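Local coordinates for protein iron transport multicopper oxidase FET3 (Saccharomyces cerevisiae, PDB 1ZPU) that oxidises ferrous to ferric iron with four copper ions, reducing dioxygen to water, and so feeds high-affinity iron uptake through the permease FTR1, at residues S200-I205 with D294-D299; E206-T211 with S274-N279. All blocks are in the same frame, centred on the assembly; numbering follows the deposited sequence.

The chain enters this region on strand 201-205, turns through 206-209 and continues as strand 210-215, so the first halves of both contacts follow one another directly. Contact 2 closes first: 206-211 meets 274-279 after a return over 62 intervening residues, at the place where strand 271-277 ends. Contact 1 closes later, when 294-299, in the linker toward strand 316-326, comes back to 200-205; the smaller loop therefore lies wholly within the larger. Contact 2 ties the connection between the two sheets of the second plastocyanin-like domain to the C-terminal end of strand 271-277, second in its sheet, while contact 1 lays the outgoing linker against that same sheet. Ile205 CG2 packs on Met276 SD where the two meet.

Contact 1: residues S200-I205 with D294-D299; sequences SQYFWI and DNFLDD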
ATOM      1  N   SER A 200      -0.649  -3.032  11.528  1.00 68.99           N
ATOM      2  CA  SER A 200      -1.109  -4.379  11.118  1.00 68.86           C
ATOM      3  C   SER A 200      -2.242  -4.876  12.020  1.00 68.99           C
ATOM      4  O   SER A 200      -2.324  -4.511  13.192  1.00 69.31           O
ATOM      5  CB  SER A 200       0.020  -5.398  11.244  1.00 68.25           C
ATOM      6  OG  SER A 200       1.147  -5.103  10.444  1.00 67.45           O
ATOM      7  N   GLN A 201      -3.103  -5.737  11.506  1.00 68.87           N
ATOM      8  CA  GLN A 201      -4.180  -6.247  12.342  1.00 68.76           C
ATOM      9  C   GLN A 201      -4.283  -7.747  12.277  1.00 68.91           C
ATOM     10  O   GLN A 201      -4.052  -8.351  11.223  1.00 69.16           O
ATOM     11  CB  GLN A 201      -5.510  -5.661  11.915  1.00 68.17           C
ATOM     12  CG  GLN A 201      -5.608  -4.151  12.062  1.00 68.40           C
ATOM     13  CD  GLN A 201      -7.028  -3.675  11.917  1.00 69.50           C
ATOM     14  OE1 GLN A 201      -7.971  -4.411  12.231  1.00 71.75           O
ATOM     15  NE2 GLN A 201      -7.202  -2.462  11.434  1.00 68.80           N
ATOM     16  N   TYR A 202      -4.635  -8.360  13.401  1.00 68.78           N
ATOM     17  CA  TYR A 202      -5.041  -9.753  13.370  1.00 68.56           C
ATOM     18  C   TYR A 202      -6.536  -9.765  13.156  1.00 68.59           C
ATOM     19  O   TYR A 202      -7.260  -8.907  13.681  1.00 68.87           O
ATOM     20  CB  TYR A 202      -4.713 -10.478  14.664  1.00 68.31           C
ATOM     21  CG  TYR A 202      -3.274 -10.440  15.060  1.00 68.21           C
ATOM     22  CD1 TYR A 202      -2.792  -9.392  15.836  1.00 68.14           C
ATOM     23  CD2 TYR A 202      -2.392 -11.460  14.684  1.00 67.62           C
ATOM     24  CE1 TYR A 202      -1.473  -9.343  16.224  1.00 68.88           C
ATOM     25  CE2 TYR A 202      -1.056 -11.429  15.069  1.00 67.59           C
ATOM     26  CZ  TYR A 202      -0.603 -10.360  15.842  1.00 69.12           C
ATOM     27  OH  TYR A 202       0.714 -10.267  16.247  1.00 69.54           O
ATOM     28  N   PHE A 203      -7.003 -10.727  12.376  1.00 68.40           N
ATOM     29  CA  PHE A 203      -8.410 -10.826  12.082  1.00 68.34           C
ATOM     30  C   PHE A 203      -8.884 -12.255  12.215  1.00 68.66           C
ATOM     31  O   PHE A 203      -8.227 -13.175  11.712  1.00 69.07           O
ATOM     32  CB  PHE A 203      -8.686 -10.341  10.669  1.00 67.83           C
ATOM     33  CG  PHE A 203     -10.125 -10.421  10.283  1.00 67.54           C
ATOM     34  CD1 PHE A 203     -10.982  -9.359  10.550  1.00 67.07           C
ATOM     35  CD2 PHE A 203     -10.631 -11.564   9.661  1.00 66.83           C
ATOM     36  CE1 PHE A 203     -12.315  -9.425  10.194  1.00 67.42           C
ATOM     37  CE2 PHE A 203     -11.955 -11.649   9.307  1.00 66.53           C
ATOM     38  CZ  PHE A 203     -12.808 -10.583   9.579  1.00 67.84           C
ATOM     39  N   TRP A 204     -10.032 -12.436  12.869  1.00 68.61           N
ATOM     40  CA  TRP A 204     -10.664 -13.749  12.960  1.00 68.60           C
ATOM     41  C   TRP A 204     -12.148 -13.686  13.304  1.00 68.76           C
ATOM     42  O   TRP A 204     -12.636 -12.673  13.815  1.00 68.84           O
ATOM     43  CB  TRP A 204      -9.931 -14.651  13.954  1.00 67.86           C
ATOM     44  CG  TRP A 204     -10.092 -14.308  15.412  1.00 67.31           C
ATOM     45  CD1 TRP A 204     -10.962 -14.876  16.288  1.00 67.12           C
ATOM     46  CD2 TRP A 204      -9.329 -13.349  16.170  1.00 67.60           C
ATOM     47  NE1 TRP A 204     -10.796 -14.340  17.548  1.00 67.52           N
ATOM     48  CE2 TRP A 204      -9.801 -13.400  17.503  1.00 67.36           C
ATOM     49  CE3 TRP A 204      -8.297 -12.452  15.851  1.00 67.55           C
ATOM     50  CZ2 TRP A 204      -9.276 -12.597  18.518  1.00 67.13           C
ATOM     51  CZ3 TRP A 204      -7.777 -11.645  16.859  1.00 67.57           C
ATOM     52  CH2 TRP A 204      -8.271 -11.725  18.180  1.00 67.65           C
ATOM     53  N   ILE A 205     -12.843 -14.791  13.027  1.00 68.72           N
ATOM     54  CA  ILE A 205     -14.268 -14.915  13.274  1.00 68.45           C
ATOM     55  C   ILE A 205     -14.470 -16.067  14.256  1.00 68.78           C
ATOM     56  O   ILE A 205     -14.070 -17.193  13.979  1.00 69.02           O
ATOM     57  CB  ILE A 205     -15.025 -15.196  11.960  1.00 68.06           C
ATOM     58  CG1 ILE A 205     -14.716 -14.108  10.933  1.00 67.51           C
ATOM     59  CG2 ILE A 205     -16.513 -15.295  12.195  1.00 67.42           C
ATOM     60  CD1 ILE A 205     -15.197 -14.429   9.532  1.00 67.68           C
ATOM     61  N   ASP A 294      -0.110 -16.187  17.675  1.00 69.77           N
ATOM     62  CA  ASP A 294       1.124 -16.646  17.026  1.00 70.00           C
ATOM     63  C   ASP A 294       0.869 -17.680  15.934  1.00 69.85           C
ATOM     64  O   ASP A 294       1.819 -18.125  15.288  1.00 69.86           O
ATOM     65  CB  ASP A 294       2.120 -17.236  18.048  1.00 70.16           C
ATOM     66  CG  ASP A 294       2.594 -16.215  19.095  1.00 71.26           C
ATOM     67  OD1 ASP A 294       2.257 -15.015  19.014  1.00 72.94           O
ATOM     68  OD2 ASP A 294       3.318 -16.621  20.024  1.00 73.02           O
ATOM     69  N   ASN A 295      -0.393 -18.066  15.731  1.00 69.66           N
ATOM     70  CA  ASN A 295      -0.698 -19.136  14.776  1.00 69.58           C
ATOM     71  C   ASN A 295      -1.489 -18.689  13.562  1.00 69.46           C
ATOM     72  O   ASN A 295      -2.139 -19.505  12.905  1.00 69.72           O
ATOM     73  CB  ASN A 295      -1.403 -20.302  15.458  1.00 69.73           C
ATOM     74  CG  ASN A 295      -0.619 -20.846  16.619  1.00 69.76           C
ATOM     75  OD1 ASN A 295       0.575 -21.113  16.505  1.00 70.06           O
ATOM     76  ND2 ASN A 295      -1.286 -21.007  17.755  1.00 70.15           N
ATOM     77  N   PHE A 296      -1.415 -17.400  13.253  1.00 69.04           N
ATOM     78  CA  PHE A 296      -2.008 -16.875  12.027  1.00 68.95           C
ATOM     79  C   PHE A 296      -1.305 -17.481  10.815  1.00 69.02           C
ATOM     80  O   PHE A 296      -0.150 -17.903  10.907  1.00 69.07           O
ATOM     81  CB  PHE A 296      -1.895 -15.334  11.981  1.00 68.69           C
ATOM     82  CG  PHE A 296      -0.487 -14.827  12.146  1.00 67.90           C
ATOM     83  CD1 PHE A 296       0.350 -14.685  11.046  1.00 65.88           C
ATOM     84  CD2 PHE A 296       0.011 -14.525  13.414  1.00 67.92           C
ATOM     85  CE1 PHE A 296       1.650 -14.236  11.201  1.00 66.06           C
ATOM     86  CE2 PHE A 296       1.315 -14.080  13.577  1.00 67.48           C
ATOM     87  CZ  PHE A 296       2.139 -13.941  12.470  1.00 66.98           C
ATOM     88  N   LEU A 297      -1.999 -17.502   9.684  1.00 69.12           N
ATOM     89  CA  LEU A 297      -1.434 -17.957   8.417  1.00 69.17           C
ATOM     90  C   LEU A 297      -0.196 -17.164   7.982  1.00 69.16           C
ATOM     91  O   LEU A 297      -0.222 -15.947   7.920  1.00 69.06           O
ATOM     92  CB  LEU A 297      -2.494 -17.855   7.322  1.00 69.48           C
ATOM     93  CG  LEU A 297      -2.071 -18.151   5.887  1.00 69.48           C
ATOM     94  CD1 LEU A 297      -1.914 -19.657   5.704  1.00 69.35           C
ATOM     95  CD2 LEU A 297      -3.116 -17.579   4.955  1.00 68.95           C
ATOM     96  N   ASP A 298       0.889 -17.876   7.682  1.00 69.45           N
ATOM     97  CA  ASP A 298       2.066 -17.255   7.069  1.00 69.31           C
ATOM     98  C   ASP A 298       1.885 -17.290   5.554  1.00 69.23           C
ATOM     99  O   ASP A 298       2.014 -18.344   4.920  1.00 69.19           O
ATOM    100  CB  ASP A 298       3.376 -17.948   7.491  1.00 69.08           C
ATOM    101  CG  ASP A 298       4.619 -17.200   7.009  1.00 69.30           C
ATOM    102  OD1 ASP A 298       4.488 -16.314   6.129  1.00 69.93           O
ATOM    103  OD2 ASP A 298       5.734 -17.499   7.497  1.00 68.32           O
ATOM    104  N   ASP A 299       1.578 -16.127   4.992  1.00 69.20           N
ATOM    105  CA  ASP A 299       1.268 -15.990   3.579  1.00 69.20           C
ATOM    106  C   ASP A 299       2.406 -16.426   2.665  1.00 69.17           C
ATOM    107  O   ASP A 299       2.183 -16.643   1.478  1.00 69.35           O
ATOM    108  CB  ASP A 299       0.839 -14.564   3.260  1.00 69.14           C
ATOM    109  CG  ASP A 299       1.870 -13.528   3.691  1.00 70.21           C
ATOM    110  OD1 ASP A 299       2.427 -13.664   4.806  1.00 72.44           O
ATOM    111  OD2 ASP A 299       2.121 -12.566   2.933  1.00 70.12           O
TER
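Tyr202, on strand 201-205, faces Phe296 of the irregular segment 294-299 with their CA atoms 7.9 Å apart, a separation bridged by side chains. The strand is an inner member of one sheet of the second cupredoxin-like (plastocyanin-like) domain of this multicopper oxidase, hydrogen-bonded through its backbone to strands 250-256 and 228-230. The other segment belongs to the long connection from strand 271-277 to strand 316-326, by which the chain leaves this domain for the third.

The contact is small and rests on one aromatic pair. Tyr202 turns the edge of its ring toward the face of Phe296 in an offset edge-to-face arrangement, with centroids 5.8 Å apart and planes at 60°. Phe296 points from its backbone toward the strand. Although CB of Tyr202 points past the linker, chi1 of -57° with the ring turned nearly perpendicular (chi2 88°) lets the CD2-CE2 edge reach Phe296. Tyr229 completes an aromatic group: its ring meets Tyr202 edge-to-face and also meets Phe296.

Farther along the linker, Asp298 forms salt bridges with Arg406 and Arg442, and Asp299 with Arg406 and Arg436, so the aromatic contact at Phe296 is followed, two and three residues on, by charged links to arginines on or beside strands of the third domain. Within the pair, Tyr202 CE2 comes closest, 3.7 Å from Phe296 CD2 and 3.9 Å from Phe296 CE2, and Phe296 CD2 lies near the plane of the tyrosine ring.

Contact 2: residues E206-T211 with S274-N279; sequences EDHEMT and SYMVYN. With NAG (2-acetamido-2-deoxy-beta-D-glucopyranose), chain B.
The polar link is a nearly straight hydrogen bond between His208 NE2 and Tyr278 OH, 2.7 Å long with an angle of 173°, in which either atom could be the donor. Tyr278 OH lies near the plane of the imidazole, and the two rings meet rim to rim with planes at 40°. At the other ring nitrogen, His208 ND1 donates to Glu206 O at 2.8 Å, the acceptor close to the ring plane, so both ring nitrogens are engaged and the rotation of the ring is fixed. Tyr278 OH also bonds to Lys243 N. The His208-Tyr278 bond joins the turn between strands 201-205 and 210-215, which passes from one sheet of the cupredoxin-like domain to the other, to the residue just past the end of strand 271-277.

Sulfur-aromatic packing adds to it: Met276 SD lies over one face of His208, displaced toward the rim, 3.9 Å from its centroid, reached by a fully extended side chain with CG anti to the backbone N (chi1 -171°). A leucine in place of His208 would probably leave Tyr278 OH without this partner and free the turn from its internal bond to Glu206 O. Beyond Tyr278, the covalent link is that of Asn279 ND2 to NAG C1, an N-linked glycan.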
ATOM      1  N   GLU A 206     -15.075 -15.773  15.404  1.00 68.86           N
ATOM      2  CA  GLU A 206     -15.393 -16.779  16.409  1.00 69.05           C
ATOM      3  C   GLU A 206     -16.073 -17.980  15.773  1.00 69.17           C
ATOM      4  O   GLU A 206     -17.048 -17.818  15.031  1.00 68.88           O
ATOM      5  CB  GLU A 206     -16.285 -16.176  17.491  1.00 69.09           C
ATOM      6  CG  GLU A 206     -16.705 -17.140  18.562  1.00 68.68           C
ATOM      7  CD  GLU A 206     -17.753 -16.567  19.496  1.00 69.42           C
ATOM      8  OE1 GLU A 206     -18.255 -17.331  20.351  1.00 71.55           O
ATOM      9  OE2 GLU A 206     -18.090 -15.371  19.378  1.00 69.02           O
ATOM     10  N   ASP A 207     -15.516 -19.168  16.047  1.00 69.41           N
ATOM     11  CA  ASP A 207     -16.048 -20.464  15.593  1.00 69.57           C
ATOM     12  C   ASP A 207     -16.274 -20.628  14.092  1.00 69.43           C
ATOM     13  O   ASP A 207     -17.064 -21.477  13.683  1.00 69.54           O
ATOM     14  CB  ASP A 207     -17.340 -20.805  16.333  1.00 69.82           C
ATOM     15  CG  ASP A 207     -17.082 -21.297  17.721  1.00 71.14           C
ATOM     16  OD1 ASP A 207     -17.467 -20.597  18.698  1.00 72.44           O
ATOM     17  OD2 ASP A 207     -16.467 -22.381  17.826  1.00 72.59           O
ATOM     18  N   HIS A 208     -15.596 -19.826  13.276  1.00 69.21           N
ATOM     19  CA  HIS A 208     -15.679 -19.973  11.829  1.00 69.06           C
ATOM     20  C   HIS A 208     -14.290 -20.018  11.224  1.00 69.29           C
ATOM     21  O   HIS A 208     -13.491 -19.106  11.406  1.00 69.63           O
ATOM     22  CB  HIS A 208     -16.435 -18.807  11.189  1.00 69.04           C
ATOM     23  CG  HIS A 208     -17.913 -18.807  11.437  1.00 68.28           C
ATOM     24  ND1 HIS A 208     -18.464 -18.558  12.674  1.00 68.00           N
ATOM     25  CD2 HIS A 208     -18.954 -18.964  10.588  1.00 67.59           C
ATOM     26  CE1 HIS A 208     -19.780 -18.596  12.584  1.00 67.79           C
ATOM     27  NE2 HIS A 208     -20.102 -18.847  11.330  1.00 67.65           N
ATOM     28  N   GLU A 209     -14.005 -21.073  10.478  1.00 69.55           N
ATOM     29  CA  GLU A 209     -12.762 -21.149   9.724  1.00 69.64           C
ATOM     30  C   GLU A 209     -12.825 -20.260   8.493  1.00 69.34           C
ATOM     31  O   GLU A 209     -13.911 -19.932   8.006  1.00 69.16           O
ATOM     32  CB  GLU A 209     -12.477 -22.594   9.314  1.00 69.89           C
ATOM     33  CG  GLU A 209     -11.688 -23.355  10.362  1.00 71.06           C
ATOM     34  CD  GLU A 209     -11.644 -24.851  10.124  1.00 72.21           C
ATOM     35  OE1 GLU A 209     -12.124 -25.316   9.061  1.00 73.24           O
ATOM     36  OE2 GLU A 209     -11.122 -25.561  11.012  1.00 72.78           O
ATOM     37  N   MET A 210     -11.651 -19.877   7.998  1.00 69.29           N
ATOM     38  CA  MET A 210     -11.535 -19.051   6.794  1.00 69.18           C
ATOM     39  C   MET A 210     -10.674 -19.732   5.752  1.00 69.18           C
ATOM     40  O   MET A 210      -9.568 -20.192   6.053  1.00 69.26           O
ATOM     41  CB  MET A 210     -10.942 -17.697   7.131  1.00 68.89           C
ATOM     42  CG  MET A 210     -11.800 -16.898   8.047  1.00 68.86           C
ATOM     43  SD  MET A 210     -11.090 -15.310   8.425  1.00 69.18           S
ATOM     44  CE  MET A 210      -9.553 -15.741   9.230  1.00 68.91           C
ATOM     45  N   THR A 211     -11.191 -19.805   4.528  1.00 69.16           N
ATOM     46  CA  THR A 211     -10.461 -20.433   3.430  1.00 69.16           C
ATOM     47  C   THR A 211      -9.905 -19.371   2.505  1.00 69.20           C
ATOM     48  O   THR A 211     -10.644 -18.731   1.759  1.00 69.58           O
ATOM     49  CB  THR A 211     -11.339 -21.379   2.629  1.00 69.13           C
ATOM     50  OG1 THR A 211     -12.070 -22.217   3.535  1.00 69.89           O
ATOM     51  CG2 THR A 211     -10.474 -22.238   1.714  1.00 68.78           C
ATOM     52  N   SER A 274     -16.903  -6.902  16.443  1.00 68.76           N
ATOM     53  CA  SER A 274     -18.064  -6.690  15.589  1.00 69.01           C
ATOM     54  C   SER A 274     -18.937  -7.946  15.575  1.00 69.09           C
ATOM     55  O   SER A 274     -18.607  -8.943  16.219  1.00 69.11           O
ATOM     56  CB  SER A 274     -17.649  -6.316  14.177  1.00 69.17           C
ATOM     57  OG  SER A 274     -17.504  -4.914  14.063  1.00 70.03           O
ATOM     58  N   TYR A 275     -20.053  -7.905  14.854  1.00 68.92           N
ATOM     59  CA  TYR A 275     -21.063  -8.935  15.018  1.00 68.88           C
ATOM     60  C   TYR A 275     -21.463  -9.656  13.750  1.00 68.82           C
ATOM     61  O   TYR A 275     -22.019  -9.067  12.832  1.00 68.76           O
ATOM     62  CB  TYR A 275     -22.321  -8.358  15.667  1.00 68.96           C
ATOM     63  CG  TYR A 275     -22.021  -7.343  16.723  1.00 69.37           C
ATOM     64  CD1 TYR A 275     -22.402  -6.012  16.553  1.00 68.62           C
ATOM     65  CD2 TYR A 275     -21.335  -7.700  17.886  1.00 68.84           C
ATOM     66  CE1 TYR A 275     -22.122  -5.068  17.508  1.00 68.13           C
ATOM     67  CE2 TYR A 275     -21.049  -6.760  18.850  1.00 69.05           C
ATOM     68  CZ  TYR A 275     -21.445  -5.439  18.649  1.00 69.31           C
ATOM     69  OH  TYR A 275     -21.170  -4.487  19.604  1.00 70.50           O
ATOM     70  N   MET A 276     -21.195 -10.954  13.728  1.00 68.78           N
ATOM     71  CA  MET A 276     -21.804 -11.839  12.748  1.00 68.84           C
ATOM     72  C   MET A 276     -23.162 -12.308  13.296  1.00 68.85           C
ATOM     73  O   MET A 276     -23.238 -13.113  14.240  1.00 68.67           O
ATOM     74  CB  MET A 276     -20.887 -13.016  12.431  1.00 68.51           C
ATOM     75  CG  MET A 276     -21.343 -13.850  11.272  1.00 68.09           C
ATOM     76  SD  MET A 276     -20.116 -15.108  10.934  1.00 69.52           S
ATOM     77  CE  MET A 276     -21.016 -16.213   9.852  1.00 69.51           C
ATOM     78  N   VAL A 277     -24.225 -11.772  12.697  1.00 68.73           N
ATOM     79  CA  VAL A 277     -25.577 -11.933  13.210  1.00 68.64           C
ATOM     80  C   VAL A 277     -26.401 -12.949  12.411  1.00 68.77           C
ATOM     81  O   VAL A 277     -26.785 -12.695  11.272  1.00 68.94           O
ATOM     82  CB  VAL A 277     -26.332 -10.577  13.259  1.00 68.23           C
ATOM     83  CG1 VAL A 277     -27.691 -10.757  13.859  1.00 67.68           C
ATOM     84  CG2 VAL A 277     -25.552  -9.538  14.051  1.00 68.28           C
ATOM     85  N   TYR A 278     -26.673 -14.096  13.020  1.00 68.73           N
ATOM     86  CA  TYR A 278     -27.554 -15.086  12.429  1.00 68.60           C
ATOM     87  C   TYR A 278     -28.971 -14.786  12.874  1.00 68.64           C
ATOM     88  O   TYR A 278     -29.916 -15.038  12.143  1.00 68.76           O
ATOM     89  CB  TYR A 278     -27.180 -16.501  12.880  1.00 68.38           C
ATOM     90  CG  TYR A 278     -25.963 -17.131  12.233  1.00 67.81           C
ATOM     91  CD1 TYR A 278     -24.677 -16.684  12.527  1.00 67.30           C
ATOM     92  CD2 TYR A 278     -26.098 -18.220  11.377  1.00 67.77           C
ATOM     93  CE1 TYR A 278     -23.568 -17.275  11.954  1.00 67.47           C
ATOM     94  CE2 TYR A 278     -24.990 -18.826  10.805  1.00 67.79           C
ATOM     95  CZ  TYR A 278     -23.731 -18.350  11.097  1.00 67.88           C
ATOM     96  OH  TYR A 278     -22.632 -18.949  10.531  1.00 67.77           O
ATOM     97  N   ASN A 279     -29.105 -14.258  14.087  1.00 68.61           N
ATOM     98  CA  ASN A 279     -30.404 -14.001  14.692  1.00 68.63           C
ATOM     99  C   ASN A 279     -30.493 -12.557  15.186  1.00 68.88           C
ATOM    100  O   ASN A 279     -29.778 -12.151  16.105  1.00 68.98           O
ATOM    101  CB  ASN A 279     -30.653 -14.985  15.833  1.00 68.40           C
ATOM    102  CG  ASN A 279     -32.053 -14.900  16.381  1.00 67.81           C
ATOM    103  OD1 ASN A 279     -32.754 -13.907  16.184  1.00 67.46           O
ATOM    104  ND2 ASN A 279     -32.478 -15.968  17.058  1.00 67.69           N
TER
HETATM  105  C1  NAG B2014     -33.489 -15.725  18.059  1.00 67.84           C
HETATM  106  C2  NAG B2014     -34.592 -16.721  17.697  1.00 68.57           C
HETATM  107  C3  NAG B2014     -35.681 -16.699  18.759  1.00 68.34           C
HETATM  108  C4  NAG B2014     -35.055 -17.020  20.115  1.00 67.83           C
HETATM  109  C5  NAG B2014     -33.938 -16.011  20.371  1.00 67.36           C
HETATM  110  C6  NAG B2014     -33.192 -16.263  21.667  1.00 67.59           C
HETATM  111  C7  NAG B2014     -35.099 -17.334  15.408  1.00 71.44           C
HETATM  112  C8  NAG B2014     -36.406 -17.606  14.723  1.00 71.50           C
HETATM  113  N2  NAG B2014     -35.153 -16.434  16.392  1.00 69.96           N
HETATM  114  O3  NAG B2014     -36.702 -17.610  18.416  1.00 68.96           O
HETATM  115  O4  NAG B2014     -36.024 -16.931  21.134  1.00 67.05           O
HETATM  116  O5  NAG B2014     -32.990 -16.062  19.335  1.00 67.05           O
HETATM  117  O6  NAG B2014     -32.485 -15.079  21.947  1.00 67.84           O
HETATM  118  O7  NAG B2014     -34.064 -17.928  15.054  1.00 72.46           O